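Local structure of Fe-S binding reductase, putative (Thermus thermophilus, 2D4P) at residues L28-F31 / A32-G35. The protein is of unknown function but probably has a GNAT-like fold and may transfer acyl groups. Numbering follows the deposited sequence.
Sequences LRFF and ARTG
Ala32 closes an ordinary alpha-helical turn on Leu28, with Ala32 N 2.8 Å from Leu28 O, and its CB packs beside that same carbonyl oxygen. One residue on, Arg33 N is shared: it bonds to Arg29 O at 3.2 Å, in a bent N-H...O of 135°, and weakly to Phe30 O. The Arg33 side chain bends at chi3 and folds back along the helix, laying one guanidinium face over Phe30 CA, which sits 3.6 Å above the plane. Arg33 NH1 meets Phe30 CD2 at 3.8 Å, with ring and guanidinium planes nearly perpendicular, 84° apart.

Thr34 N bonds to Phe31 O at 3.2 Å from above the carbonyl plane, and chi1 of 58° swings Thr34 OG1 back to within 2.8 Å of Phe31 O. Thr34 OG1 also has hydrogen-bond partners in His36 N, Ser37 OG and Ala52 O, so which acceptor takes its single proton is left open; Ala52 lies on strand 45-56, where the Phe31 side chain packs on Leu51 and Gln53. Gly35, with positive phi, ends helix 25-34; its N bonds weakly to a water that lies 2.9 Å from Phe31 O and can donate to it.

This is a helix C-terminus whose late carbonyl, Phe31 O, turns to the Thr34 N-H and probably to water, with the Thr34 hydroxyl close by, in place of a direct bond from Gly35 N.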
loop_
_atom_site.group_PDB
_atom_site.type_symbol
_atom_site.label_atom_id
_atom_site.label_comp_id
_atom_site.label_asym_id
_atom_site.label_seq_id
_atom_site.Cartn_x
_atom_site.Cartn_y
_atom_site.Cartn_z
ATOM N N LEU A 28 -9.048 8.717 -1.946
ATOM C CA LEU A 28 -9.758 7.492 -1.599
ATOM C C LEU A 28 -10.478 6.936 -2.830
ATOM O O LEU A 28 -10.349 5.757 -3.150
ATOM C CB LEU A 28 -10.762 7.758 -0.464
ATOM C CG LEU A 28 -11.588 6.558 0.045
ATOM C CD1 LEU A 28 -12.119 6.846 1.450
ATOM C CD2 LEU A 28 -12.766 6.232 -0.859
ATOM N N ARG A 29 -11.193 7.802 -3.549
ATOM C CA ARG A 29 -11.951 7.391 -4.729
ATOM C C ARG A 29 -11.070 6.798 -5.832
ATOM O O ARG A 29 -11.392 5.755 -6.414
ATOM C CB ARG A 29 -12.758 8.569 -5.282
ATOM C CG ARG A 29 -14.026 8.858 -4.519
ATOM C CD ARG A 29 -14.682 10.171 -4.929
ATOM N NE ARG A 29 -15.922 10.385 -4.194
ATOM C CZ ARG A 29 -16.696 11.467 -4.321
ATOM N NH1 ARG A 29 -16.343 12.456 -5.126
ATOM N NH2 ARG A 29 -17.815 11.563 -3.618
ATOM N N PHE A 30 -9.956 7.456 -6.098
ATOM C CA PHE A 30 -8.991 6.988 -7.070
ATOM C C PHE A 30 -8.409 5.632 -6.690
ATOM O O PHE A 30 -8.372 4.702 -7.501
ATOM C CB PHE A 30 -7.877 8.002 -7.193
ATOM C CG PHE A 30 -6.759 7.558 -8.069
ATOM C CD1 PHE A 30 -5.606 6.977 -7.533
ATOM C CD2 PHE A 30 -6.847 7.719 -9.440
ATOM C CE1 PHE A 30 -4.562 6.581 -8.358
ATOM C CE2 PHE A 30 -5.777 7.319 -10.274
ATOM C CZ PHE A 30 -4.653 6.740 -9.717
ATOM N N PHE A 31 -7.946 5.508 -5.456
ATOM C CA PHE A 31 -7.361 4.244 -5.009
ATOM C C PHE A 31 -8.390 3.117 -4.880
ATOM O O PHE A 31 -8.077 1.959 -5.115
ATOM C CB PHE A 31 -6.488 4.427 -3.759
ATOM C CG PHE A 31 -5.169 5.112 -4.068
ATOM C CD1 PHE A 31 -4.174 4.447 -4.810
ATOM C CD2 PHE A 31 -4.915 6.407 -3.652
ATOM C CE1 PHE A 31 -2.997 5.071 -5.105
ATOM C CE2 PHE A 31 -3.712 7.046 -3.973
ATOM C CZ PHE A 31 -2.756 6.383 -4.710
ATOM N N ALA A 32 -9.642 3.453 -4.541
ATOM C CA ALA A 32 -10.705 2.446 -4.537
ATOM C C ALA A 32 -10.904 1.862 -5.937
ATOM O O ALA A 32 -11.251 0.696 -6.056
ATOM C CB ALA A 32 -12.028 3.029 -4.025
ATOM N N ARG A 33 -10.698 2.665 -6.971
ATOM C CA ARG A 33 -10.945 2.240 -8.358
ATOM C C ARG A 33 -9.802 1.351 -8.891
ATOM O O ARG A 33 -10.004 0.659 -9.883
ATOM C CB ARG A 33 -11.097 3.449 -9.310
ATOM C CG ARG A 33 -12.481 4.118 -9.378
ATOM C CD ARG A 33 -12.537 5.244 -10.426
ATOM N NE ARG A 33 -12.214 6.578 -9.861
ATOM C CZ ARG A 33 -11.154 7.345 -10.175
ATOM N NH1 ARG A 33 -10.220 6.950 -11.054
ATOM N NH2 ARG A 33 -11.020 8.529 -9.572
ATOM N N THR A 34 -8.630 1.345 -8.256
ATOM C CA THR A 34 -7.472 0.612 -8.833
ATOM C C THR A 34 -7.654 -0.878 -8.824
ATOM O O THR A 34 -7.120 -1.581 -9.690
ATOM C CB THR A 34 -6.143 0.892 -8.103
ATOM O OG1 THR A 34 -6.274 0.530 -6.721
ATOM C CG2 THR A 34 -5.760 2.377 -8.123
ATOM N N GLY A 35 -8.380 -1.376 -7.829
ATOM C CA GLY A 35 -8.417 -2.807 -7.515
ATOM C C GLY A 35 -7.189 -3.366 -6.815
ATOM O O GLY A 35 -7.074 -4.560 -6.652
HETATM O O HOH W 1 -8.663 -0.882 -5.016
#